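Rho GTPase-activating protein 26 (Gallus gallus, PDB 1F7C) stimulates GTP hydrolysis by the Rho-family GTPases RhoA and Cdc42 through the all-helical RhoGAP domain that this chain represents. Local coordinates at residues S139-H142 / N148-M151; S132-I137 / I209-K214; K70-L75 / T98-T103; K43-V48 / M156-K161. All blocks are in the same frame, centred on the assembly; numbering follows the deposited sequence.

In the fold
All four contacts join helices within the RhoGAP domain. Contacts 1 and 2 share helix 130-141, their centres about 11 Å apart, and contact 1 is nested inside the chain loop that contact 2 closes. Contacts 1 and 4 share helix 146-164, with centres about 17 Å apart. Contact 4 lies nearest the middle of the chain and touches two others: Leu101 and Thr98 of contact 3 pack on Ile45 and Val48, while Ile209 and His212 of contact 2 lie against Met156, Asn157 and Ala160. Contacts 2 and 3 stand on opposite sides of the chain's centre, about 29 Å between centres. In contact 4, the Val48 side chain is about 12 Å from that of Arg60, the predicted arginine finger.

Contact 1 (S139-H142 / N148-M151); sequences SLVH and NRQM
Arg149 reaches back from helix 146-164 to Val141 and His142, at the C-terminal side of helix 130-141. The two helices are consecutive in the RhoGAP domain and pack across their short connection, which the arginine spans. The alpha carbons of Val141 and Arg149 are 6.5 Å apart, the nearest pair of the two segments.

The polar part rests on the guanidinium group and backbone carbonyls. NH1 of Arg149 gives a weak hydrogen bond to Val141 O (3.3 Å, 150° at the hydrogen), the oxygen lying at the edge of the guanidinium and near its plane. The same nitrogen has a stronger partner in Leu144 O, and NH2 forms a salt bridge with Glu146, so the group is held by the connection (Leu144), by the first turn of its own helix (Glu146) and, weakly, by Val141. His142 O stands obliquely to the guanidinium, 3.7 Å from Arg149 NH1, without a hydrogen bond.

The apolar part lies along the arginine stem. With CG anti to the backbone N (chi1 174°) the chain sets out toward the other helix, and a bend at chi3 (47°) then turns the guanidinium to the carbonyls. Val141 is buried, its side chain also packing on Ile215 and Phe216 of helix 212-217. It presents CG1, which crosses the stem at a slant and comes to 4.2 Å from Arg149 CG.

Contact 2 (S132-I137 / I209-K214); sequences SRVSEI and IENHEK
Val134 and Asn211 point their side chains at each other at an oblique angle, and the two methyls of Val134 lie over one face of the Asn211 amide. CG1 and CG2 of Val134 each lie 4.2 Å from Asn211 CG, so the amide carbon faces the fork of the isopropyl group. The closest approach is made by CG2, 3.8 Å from Asn211 ND2, a van der Waals contact between a methyl and an amide nitrogen. That nitrogen's polar need is met within its own neighbourhood, through a hydrogen bond to Ile207 O one turn back. Asn211 CG sits anti to the carbonyl carbon (chi1 -55°), a setting that holds the amide beside the C-terminal turn of helix 198-210 while one face of it meets the valine.

Asn211 is the residue at which the chain breaks between helix 198-210 and helix 212-217 of the RhoGAP domain. Its backbone leaves helical values (phi -129°), and it occupies the N-cap position of the following helix without making a capping bond. Helix 130-141 packs across this break. Val134 also touches Ile207 of the helix before it.

From the helix after the break, Lys214 brings its aliphatic stem alongside one of the valine branches. The stem is extended through chi3 (176°), which carries CE to 4.4 Å from Val134 CG1 at the margin of this surface contact.

Contact 3 (K70-L75 / T98-T103); sequences KLLSIL and TSALKT
Leu72 of helix 65-76 extends both of its methyls against Ala100 and Thr103, one turn apart on helix 94-106. With CG anti to the carbonyl carbon (chi1 -80°), the leucine fork opens over the other helix: CD2 lies 4.1 Å from Ala100 CB and also near the Ala100 carbonyl oxygen, while CD1 approaches Thr103 OG1 to 3.2 Å, which is tight for a methyl carbon against a hydroxyl.

The position of that hydroxyl follows from the threonine rotamer. Thr103 OG1 stands between the backbone N and the carbonyl carbon (chi1 67°) and gives a 3.2 Å hydrogen bond to Ala100 O, approaching from above the carbonyl plane. The hydroxyl is thus engaged within its own helix at the point where Leu72 CD1 bears on it.

Leu71 adds its CD2, 4.1 Å from Ala100 CB. The alanine methyl is thus met by one branch from each of two successive leucines. Leu72 and Ala100 have the nearest alpha carbons of the two segments, 6.2 Å apart. The segment axes approach to 9.8 Å and cross at -67°, a steep helix-helix packing in the RhoGAP domain's helical core.

Contact 4 (K43-V48 / M156-K161); sequences KCIHAV and MNHLAK
The His158 ring carries Ile45 on one face and Val48 at its edge. Ile45 CD1 lies over the face, 3.5 Å from the ring centroid and 22° off the normal, a CH-pi contact displaced toward the CD2 and CG side. Ile45 CD1 is 3.3 Å from His158 CD2. Its other branch contributes too: Ile45 CG2 comes to 3.4 Å from His158 ND1, so the two arms of the isoleucine spread along the ring and pack closely. Val48 lies one helical turn further on. The Val48 and His158 side chains cross at about a right angle, and Val48 CG1 meets the ring near its plane, 3.7 Å from His158 CE1.

The histidine reaches this site with CG anti to the backbone N (chi1 166°), its side chain coming from the direction opposite to that of Ile45. On the isoleucine, a turn at chi2 (-41°) brings CD1 over the imidazole.

Both ring nitrogens of the buried histidine have hydrogen-bond partners just beyond the contact: ND1 with Glu49 OE2 and NE2 with the Tyr59 hydroxyl. Bonds from both nitrogens, to two different residues, would fix the rotation of the ring, while the apolar side chains bear on its face and edge. Ile45 and Val48 also pack on Tyr59.

This packing joins helices 35-51 and 146-164 in the interior of the RhoGAP fold. Through Tyr59 it adjoins the loop bearing Arg60, the predicted arginine finger by which GAPs of this family stabilise the transition state of GTP hydrolysis.

Contact 1 (S139-H142 / N148-M151)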
loop_
_atom_site.group_PDB
_atom_site.type_symbol
_atom_site.label_atom_id
_atom_site.label_comp_id
_atom_site.label_asym_id
_atom_site.label_seq_id
_atom_site.Cartn_x
_atom_site.Cartn_y
_atom_site.Cartn_z
ATOM N N SER A 139 2.435 16.668 5.827
ATOM C CA SER A 139 2.535 16.924 7.254
ATOM C C SER A 139 1.921 15.786 8.079
ATOM O O SER A 139 2.455 15.399 9.125
ATOM C CB SER A 139 1.828 18.230 7.594
ATOM O OG SER A 139 1.692 18.347 8.995
ATOM N N LEU A 140 0.798 15.252 7.611
ATOM C CA LEU A 140 0.136 14.155 8.314
ATOM C C LEU A 140 0.977 12.882 8.320
ATOM O O LEU A 140 0.956 12.126 9.288
ATOM C CB LEU A 140 -1.234 13.863 7.689
ATOM C CG LEU A 140 -2.324 14.897 8.003
ATOM C CD1 LEU A 140 -3.567 14.603 7.174
ATOM C CD2 LEU A 140 -2.660 14.856 9.491
ATOM N N VAL A 141 1.713 12.637 7.242
ATOM C CA VAL A 141 2.542 11.445 7.173
ATOM C C VAL A 141 3.685 11.514 8.168
ATOM O O VAL A 141 4.069 10.498 8.750
ATOM C CB VAL A 141 3.130 11.231 5.754
ATOM C CG1 VAL A 141 4.189 10.124 5.785
ATOM C CG2 VAL A 141 2.013 10.872 4.771
ATOM N N HIS A 142 4.235 12.705 8.367
ATOM C CA HIS A 142 5.348 12.854 9.292
ATOM C C HIS A 142 4.959 12.841 10.760
ATOM O O HIS A 142 5.821 12.847 11.637
ATOM C CB HIS A 142 6.165 14.106 8.957
ATOM C CG HIS A 142 7.237 13.844 7.952
ATOM N ND1 HIS A 142 6.962 13.582 6.625
ATOM C CD2 HIS A 142 8.573 13.680 8.099
ATOM C CE1 HIS A 142 8.081 13.263 6.002
ATOM N NE2 HIS A 142 9.074 13.314 6.872
ATOM N N ASN A 148 4.702 2.951 10.998
ATOM C CA ASN A 148 3.652 3.087 9.995
ATOM C C ASN A 148 4.220 3.840 8.814
ATOM O O ASN A 148 4.015 3.453 7.663
ATOM C CB ASN A 148 2.447 3.850 10.547
ATOM C CG ASN A 148 1.806 3.147 11.740
ATOM O OD1 ASN A 148 2.439 2.975 12.776
ATOM N ND2 ASN A 148 0.550 2.732 11.590
ATOM N N ARG A 149 4.937 4.919 9.110
ATOM C CA ARG A 149 5.548 5.744 8.081
ATOM C C ARG A 149 6.511 4.912 7.225
ATOM O O ARG A 149 6.475 4.967 5.990
ATOM C CB ARG A 149 6.286 6.929 8.728
ATOM C CG ARG A 149 7.077 7.777 7.730
ATOM C CD ARG A 149 7.653 9.078 8.304
ATOM N NE ARG A 149 8.321 8.885 9.588
ATOM C CZ ARG A 149 7.705 8.989 10.761
ATOM N NH1 ARG A 149 6.412 9.293 10.805
ATOM N NH2 ARG A 149 8.369 8.774 11.888
ATOM N N GLN A 150 7.350 4.122 7.888
ATOM C CA GLN A 150 8.324 3.298 7.199
ATOM C C GLN A 150 7.713 2.284 6.251
ATOM O O GLN A 150 8.141 2.178 5.108
ATOM C CB GLN A 150 9.210 2.570 8.200
ATOM C CG GLN A 150 10.565 3.210 8.410
ATOM C CD GLN A 150 11.452 2.379 9.325
ATOM O OE1 GLN A 150 11.546 1.152 9.173
ATOM N NE2 GLN A 150 12.115 3.040 10.273
ATOM N N MET A 151 6.731 1.523 6.725
ATOM C CA MET A 151 6.104 0.534 5.872
ATOM C C MET A 151 5.369 1.221 4.732
ATOM O O MET A 151 5.399 0.762 3.596
ATOM C CB MET A 151 5.126 -0.325 6.657
ATOM C CG MET A 151 4.659 -1.502 5.858
ATOM S SD MET A 151 3.925 -2.751 6.888
ATOM C CE MET A 151 5.383 -3.372 7.706
#

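Contact 2 (S132-I137 / I209-K214)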
loop_
_atom_site.group_PDB
_atom_site.type_symbol
_atom_site.label_atom_id
_atom_site.label_comp_id
_atom_site.label_asym_id
_atom_site.label_seq_id
_atom_site.Cartn_x
_atom_site.Cartn_y
_atom_site.Cartn_z
ATOM N N SER A 132 -2.521 22.301 -1.821
ATOM C CA SER A 132 -2.813 22.313 -0.397
ATOM C C SER A 132 -3.014 20.873 0.063
ATOM O O SER A 132 -2.773 20.538 1.221
ATOM C CB SER A 132 -4.072 23.139 -0.119
ATOM O OG SER A 132 -3.854 24.506 -0.419
ATOM N N ARG A 133 -3.444 20.024 -0.866
ATOM C CA ARG A 133 -3.676 18.615 -0.585
ATOM C C ARG A 133 -2.394 17.856 -0.274
ATOM O O ARG A 133 -2.351 17.048 0.651
ATOM C CB ARG A 133 -4.389 17.950 -1.763
ATOM C CG ARG A 133 -5.890 17.972 -1.626
ATOM C CD ARG A 133 -6.585 17.242 -2.748
ATOM N NE ARG A 133 -6.426 17.938 -4.015
ATOM C CZ ARG A 133 -7.231 17.771 -5.059
ATOM N NH1 ARG A 133 -8.254 16.926 -4.978
ATOM N NH2 ARG A 133 -7.013 18.448 -6.178
ATOM N N VAL A 134 -1.351 18.117 -1.048
ATOM C CA VAL A 134 -0.081 17.445 -0.834
ATOM C C VAL A 134 0.578 17.896 0.472
ATOM O O VAL A 134 1.106 17.069 1.220
ATOM C CB VAL A 134 0.860 17.680 -2.031
ATOM C CG1 VAL A 134 2.198 17.006 -1.800
ATOM C CG2 VAL A 134 0.217 17.126 -3.280
ATOM N N SER A 135 0.524 19.197 0.753
ATOM C CA SER A 135 1.120 19.764 1.964
ATOM C C SER A 135 0.538 19.164 3.237
ATOM O O SER A 135 1.275 18.729 4.115
ATOM C CB SER A 135 0.906 21.276 1.990
ATOM O OG SER A 135 1.055 21.813 0.693
ATOM N N GLU A 136 -0.789 19.158 3.339
ATOM C CA GLU A 136 -1.470 18.603 4.512
ATOM C C GLU A 136 -1.183 17.123 4.701
ATOM O O GLU A 136 -0.922 16.672 5.815
ATOM C CB GLU A 136 -2.987 18.813 4.411
ATOM C CG GLU A 136 -3.457 20.133 5.004
ATOM C CD GLU A 136 -3.216 20.219 6.509
ATOM O OE1 GLU A 136 -3.372 21.326 7.070
ATOM O OE2 GLU A 136 -2.883 19.184 7.135
ATOM N N ILE A 137 -1.237 16.373 3.608
ATOM C CA ILE A 137 -0.977 14.948 3.659
ATOM C C ILE A 137 0.486 14.731 4.024
ATOM O O ILE A 137 0.813 13.844 4.812
ATOM C CB ILE A 137 -1.335 14.291 2.303
ATOM C CG1 ILE A 137 -2.862 14.292 2.154
ATOM C CG2 ILE A 137 -0.776 12.870 2.223
ATOM C CD1 ILE A 137 -3.393 13.784 0.837
ATOM N N ILE A 209 1.288 8.017 -3.985
ATOM C CA ILE A 209 2.056 7.343 -5.031
ATOM C C ILE A 209 2.758 8.388 -5.913
ATOM O O ILE A 209 3.954 8.289 -6.180
ATOM C CB ILE A 209 1.146 6.455 -5.927
ATOM C CG1 ILE A 209 0.596 5.282 -5.110
ATOM C CG2 ILE A 209 1.926 5.941 -7.146
ATOM C CD1 ILE A 209 -0.450 4.460 -5.845
ATOM N N GLU A 210 2.016 9.408 -6.327
ATOM C CA GLU A 210 2.572 10.440 -7.183
ATOM C C GLU A 210 3.553 11.426 -6.559
ATOM O O GLU A 210 4.305 12.070 -7.279
ATOM C CB GLU A 210 1.440 11.198 -7.873
ATOM C CG GLU A 210 0.866 10.431 -9.054
ATOM C CD GLU A 210 -0.254 11.170 -9.753
ATOM O OE1 GLU A 210 -0.054 12.356 -10.093
ATOM O OE2 GLU A 210 -1.328 10.567 -9.970
ATOM N N ASN A 211 3.570 11.540 -5.234
ATOM C CA ASN A 211 4.481 12.475 -4.585
ATOM C C ASN A 211 5.277 11.790 -3.496
ATOM O O ASN A 211 5.663 12.436 -2.520
ATOM C CB ASN A 211 3.699 13.626 -3.959
ATOM C CG ASN A 211 2.799 14.333 -4.955
ATOM O OD1 ASN A 211 3.251 15.160 -5.750
ATOM N ND2 ASN A 211 1.514 13.998 -4.926
ATOM N N HIS A 212 5.540 10.495 -3.660
ATOM C CA HIS A 212 6.258 9.755 -2.632
ATOM C C HIS A 212 7.662 10.286 -2.334
ATOM O O HIS A 212 8.072 10.325 -1.177
ATOM C CB HIS A 212 6.296 8.257 -2.980
ATOM C CG HIS A 212 7.219 7.916 -4.104
ATOM N ND1 HIS A 212 8.534 7.553 -3.902
ATOM C CD2 HIS A 212 7.030 7.915 -5.444
ATOM C CE1 HIS A 212 9.115 7.342 -5.069
ATOM N NE2 HIS A 212 8.226 7.555 -6.021
ATOM N N GLU A 213 8.392 10.716 -3.358
ATOM C CA GLU A 213 9.742 11.238 -3.145
ATOM C C GLU A 213 9.720 12.420 -2.191
ATOM O O GLU A 213 10.397 12.420 -1.172
ATOM C CB GLU A 213 10.362 11.673 -4.472
ATOM C CG GLU A 213 10.283 10.615 -5.558
ATOM C CD GLU A 213 11.638 10.305 -6.184
ATOM O OE1 GLU A 213 11.688 9.468 -7.118
ATOM O OE2 GLU A 213 12.650 10.895 -5.737
ATOM N N LYS A 214 8.928 13.428 -2.527
ATOM C CA LYS A 214 8.823 14.623 -1.708
ATOM C C LYS A 214 8.260 14.331 -0.319
ATOM O O LYS A 214 8.835 14.736 0.691
ATOM C CB LYS A 214 7.945 15.658 -2.415
ATOM C CG LYS A 214 7.598 16.872 -1.570
ATOM C CD LYS A 214 6.582 17.754 -2.287
ATOM C CE LYS A 214 6.123 18.931 -1.424
ATOM N NZ LYS A 214 7.227 19.881 -1.094
#

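Contact 3 (K70-L75 / T98-T103)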
loop_
_atom_site.group_PDB
_atom_site.type_symbol
_atom_site.label_atom_id
_atom_site.label_comp_id
_atom_site.label_asym_id
_atom_site.label_seq_id
_atom_site.Cartn_x
_atom_site.Cartn_y
_atom_site.Cartn_z
ATOM N N LYS A 70 -0.890 -20.452 2.634
ATOM C CA LYS A 70 0.257 -21.334 2.791
ATOM C C LYS A 70 1.578 -20.579 2.708
ATOM O O LYS A 70 2.528 -20.906 3.419
ATOM C CB LYS A 70 0.222 -22.446 1.739
ATOM C CG LYS A 70 1.310 -23.487 1.936
ATOM C CD LYS A 70 1.194 -24.630 0.944
ATOM C CE LYS A 70 2.325 -25.634 1.136
ATOM N NZ LYS A 70 2.244 -26.752 0.156
ATOM N N LEU A 71 1.645 -19.578 1.835
ATOM C CA LEU A 71 2.863 -18.786 1.702
ATOM C C LEU A 71 3.002 -17.932 2.955
ATOM O O LEU A 71 4.096 -17.787 3.506
ATOM C CB LEU A 71 2.798 -17.893 0.455
ATOM C CG LEU A 71 3.898 -16.833 0.286
ATOM C CD1 LEU A 71 5.269 -17.481 0.338
ATOM C CD2 LEU A 71 3.706 -16.102 -1.030
ATOM N N LEU A 72 1.880 -17.378 3.404
ATOM C CA LEU A 72 1.866 -16.548 4.602
ATOM C C LEU A 72 2.428 -17.305 5.799
ATOM O O LEU A 72 3.347 -16.829 6.469
ATOM C CB LEU A 72 0.442 -16.077 4.906
ATOM C CG LEU A 72 -0.030 -14.890 4.066
ATOM C CD1 LEU A 72 -1.476 -14.554 4.380
ATOM C CD2 LEU A 72 0.864 -13.698 4.364
ATOM N N SER A 73 1.883 -18.491 6.057
ATOM C CA SER A 73 2.330 -19.312 7.179
ATOM C C SER A 73 3.837 -19.550 7.138
ATOM O O SER A 73 4.478 -19.685 8.178
ATOM C CB SER A 73 1.594 -20.653 7.181
ATOM O OG SER A 73 1.903 -21.404 6.021
ATOM N N ILE A 74 4.404 -19.601 5.938
ATOM C CA ILE A 74 5.838 -19.814 5.804
ATOM C C ILE A 74 6.600 -18.513 6.035
ATOM O O ILE A 74 7.752 -18.525 6.477
ATOM C CB ILE A 74 6.200 -20.351 4.407
ATOM C CG1 ILE A 74 5.502 -21.689 4.171
ATOM C CG2 ILE A 74 7.712 -20.512 4.281
ATOM C CD1 ILE A 74 5.814 -22.314 2.827
ATOM N N LEU A 75 5.948 -17.393 5.737
ATOM C CA LEU A 75 6.564 -16.081 5.896
ATOM C C LEU A 75 6.520 -15.572 7.331
ATOM O O LEU A 75 7.216 -14.623 7.672
ATOM C CB LEU A 75 5.882 -15.059 4.978
ATOM C CG LEU A 75 6.001 -15.239 3.459
ATOM C CD1 LEU A 75 5.160 -14.193 2.746
ATOM C CD2 LEU A 75 7.456 -15.123 3.040
ATOM N N THR A 98 1.276 -11.291 -4.488
ATOM C CA THR A 98 0.661 -9.974 -4.313
ATOM C C THR A 98 -0.547 -10.094 -3.395
ATOM O O THR A 98 -0.885 -9.155 -2.672
ATOM C CB THR A 98 0.198 -9.334 -5.650
ATOM O OG1 THR A 98 -0.791 -10.161 -6.269
ATOM C CG2 THR A 98 1.379 -9.160 -6.594
ATOM N N SER A 99 -1.204 -11.248 -3.434
ATOM C CA SER A 99 -2.357 -11.471 -2.576
ATOM C C SER A 99 -1.891 -11.637 -1.133
ATOM O O SER A 99 -2.563 -11.196 -0.204
ATOM C CB SER A 99 -3.145 -12.696 -3.038
ATOM O OG SER A 99 -3.987 -12.356 -4.131
ATOM N N ALA A 100 -0.723 -12.248 -0.955
ATOM C CA ALA A 100 -0.175 -12.442 0.373
ATOM C C ALA A 100 0.055 -11.079 1.002
ATOM O O ALA A 100 -0.276 -10.853 2.168
ATOM C CB ALA A 100 1.133 -13.208 0.300
ATOM N N LEU A 101 0.625 -10.168 0.216
ATOM C CA LEU A 101 0.907 -8.826 0.686
ATOM C C LEU A 101 -0.364 -8.086 1.105
ATOM O O LEU A 101 -0.387 -7.433 2.150
ATOM C CB LEU A 101 1.654 -8.042 -0.401
ATOM C CG LEU A 101 2.054 -6.599 -0.082
ATOM C CD1 LEU A 101 3.315 -6.238 -0.843
ATOM C CD2 LEU A 101 0.924 -5.648 -0.430
ATOM N N LYS A 102 -1.422 -8.190 0.307
ATOM C CA LYS A 102 -2.666 -7.502 0.638
ATOM C C LYS A 102 -3.384 -8.077 1.867
ATOM O O LYS A 102 -3.890 -7.325 2.701
ATOM C CB LYS A 102 -3.622 -7.501 -0.563
ATOM C CG LYS A 102 -3.071 -6.818 -1.805
ATOM C CD LYS A 102 -4.166 -6.474 -2.798
ATOM C CE LYS A 102 -4.954 -7.697 -3.223
ATOM N NZ LYS A 102 -6.156 -7.332 -4.034
ATOM N N THR A 103 -3.437 -9.399 1.985
ATOM C CA THR A 103 -4.106 -10.001 3.135
ATOM C C THR A 103 -3.342 -9.706 4.431
ATOM O O THR A 103 -3.958 -9.522 5.480
ATOM C CB THR A 103 -4.294 -11.533 2.962
ATOM O OG1 THR A 103 -3.021 -12.183 2.971
ATOM C CG2 THR A 103 -5.003 -11.837 1.651
#

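Contact 4 (K43-V48 / M156-K161)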
loop_
_atom_site.group_PDB
_atom_site.type_symbol
_atom_site.label_atom_id
_atom_site.label_comp_id
_atom_site.label_asym_id
_atom_site.label_seq_id
_atom_site.Cartn_x
_atom_site.Cartn_y
_atom_site.Cartn_z
ATOM N N LYS A 43 10.106 -8.998 1.201
ATOM C CA LYS A 43 10.228 -10.197 0.394
ATOM C C LYS A 43 9.224 -10.165 -0.752
ATOM O O LYS A 43 9.525 -10.609 -1.862
ATOM C CB LYS A 43 9.988 -11.441 1.245
ATOM C CG LYS A 43 11.029 -11.707 2.316
ATOM C CD LYS A 43 10.641 -12.953 3.121
ATOM C CE LYS A 43 11.603 -13.221 4.276
ATOM N NZ LYS A 43 13.003 -13.472 3.824
ATOM N N CYS A 44 8.033 -9.635 -0.487
ATOM C CA CYS A 44 6.998 -9.558 -1.506
ATOM C C CYS A 44 7.282 -8.465 -2.524
ATOM O O CYS A 44 7.055 -8.645 -3.723
ATOM C CB CYS A 44 5.634 -9.321 -0.867
ATOM S SG CYS A 44 4.949 -10.750 -0.016
ATOM N N ILE A 45 7.779 -7.330 -2.050
ATOM C CA ILE A 45 8.086 -6.224 -2.947
ATOM C C ILE A 45 9.184 -6.644 -3.908
ATOM O O ILE A 45 9.086 -6.434 -5.115
ATOM C CB ILE A 45 8.570 -4.975 -2.174
ATOM C CG1 ILE A 45 7.411 -4.363 -1.395
ATOM C CG2 ILE A 45 9.159 -3.960 -3.127
ATOM C CD1 ILE A 45 6.136 -4.347 -2.159
ATOM N N HIS A 46 10.224 -7.254 -3.355
ATOM C CA HIS A 46 11.356 -7.695 -4.144
ATOM C C HIS A 46 10.997 -8.685 -5.236
ATOM O O HIS A 46 11.479 -8.563 -6.363
ATOM C CB HIS A 46 12.427 -8.301 -3.241
ATOM C CG HIS A 46 13.644 -8.747 -3.986
ATOM N ND1 HIS A 46 13.790 -10.029 -4.471
ATOM C CD2 HIS A 46 14.734 -8.058 -4.399
ATOM C CE1 HIS A 46 14.918 -10.109 -5.154
ATOM N NE2 HIS A 46 15.509 -8.929 -5.127
ATOM N N ALA A 47 10.155 -9.661 -4.910
ATOM C CA ALA A 47 9.758 -10.667 -5.889
ATOM C C ALA A 47 8.943 -10.066 -7.033
ATOM O O ALA A 47 9.154 -10.394 -8.208
ATOM C CB ALA A 47 8.961 -11.782 -5.209
ATOM N N VAL A 48 8.002 -9.195 -6.690
ATOM C CA VAL A 48 7.178 -8.572 -7.705
ATOM C C VAL A 48 8.049 -7.732 -8.629
ATOM O O VAL A 48 7.901 -7.785 -9.838
ATOM C CB VAL A 48 6.061 -7.700 -7.057
ATOM C CG1 VAL A 48 5.341 -6.859 -8.110
ATOM C CG2 VAL A 48 5.055 -8.600 -6.380
ATOM N N MET A 156 4.604 2.728 -1.033
ATOM C CA MET A 156 4.376 3.760 -2.041
ATOM C C MET A 156 5.514 3.854 -3.077
ATOM O O MET A 156 5.280 4.119 -4.258
ATOM C CB MET A 156 4.158 5.125 -1.373
ATOM C CG MET A 156 2.894 5.237 -0.517
ATOM S SD MET A 156 1.379 4.766 -1.386
ATOM C CE MET A 156 1.121 3.154 -0.714
ATOM N N ASN A 157 6.745 3.641 -2.629
ATOM C CA ASN A 157 7.892 3.682 -3.523
ATOM C C ASN A 157 7.705 2.571 -4.557
ATOM O O ASN A 157 7.888 2.786 -5.758
ATOM C CB ASN A 157 9.172 3.443 -2.722
ATOM C CG ASN A 157 10.408 3.385 -3.592
ATOM O OD1 ASN A 157 10.943 4.412 -4.004
ATOM N ND2 ASN A 157 10.867 2.175 -3.883
ATOM N N HIS A 158 7.314 1.393 -4.068
ATOM C CA HIS A 158 7.091 0.212 -4.899
ATOM C C HIS A 158 5.919 0.366 -5.865
ATOM O O HIS A 158 6.009 -0.034 -7.034
ATOM C CB HIS A 158 6.869 -1.028 -4.013
ATOM C CG HIS A 158 6.311 -2.209 -4.750
ATOM N ND1 HIS A 158 7.062 -2.972 -5.619
ATOM C CD2 HIS A 158 5.063 -2.734 -4.772
ATOM C CE1 HIS A 158 6.302 -3.915 -6.144
ATOM N NE2 HIS A 158 5.084 -3.795 -5.646
ATOM N N LEU A 159 4.816 0.933 -5.385
ATOM C CA LEU A 159 3.643 1.124 -6.237
ATOM C C LEU A 159 3.920 2.134 -7.354
ATOM O O LEU A 159 3.379 2.004 -8.446
ATOM C CB LEU A 159 2.427 1.564 -5.409
ATOM C CG LEU A 159 1.878 0.534 -4.406
ATOM C CD1 LEU A 159 0.601 1.063 -3.799
ATOM C CD2 LEU A 159 1.601 -0.789 -5.092
ATOM N N ALA A 160 4.767 3.127 -7.087
ATOM C CA ALA A 160 5.111 4.135 -8.095
ATOM C C ALA A 160 5.829 3.469 -9.276
ATOM O O ALA A 160 5.663 3.877 -10.425
ATOM C CB ALA A 160 6.010 5.215 -7.490
ATOM N N LYS A 161 6.625 2.448 -8.972
ATOM C CA LYS A 161 7.360 1.699 -9.972
ATOM C C LYS A 161 6.391 0.825 -10.741
ATOM O O LYS A 161 6.520 0.663 -11.954
ATOM C CB LYS A 161 8.412 0.807 -9.313
ATOM C CG LYS A 161 9.603 1.530 -8.740
ATOM C CD LYS A 161 10.582 0.508 -8.208
ATOM C CE LYS A 161 11.748 1.147 -7.511
ATOM N NZ LYS A 161 12.712 0.077 -7.120
#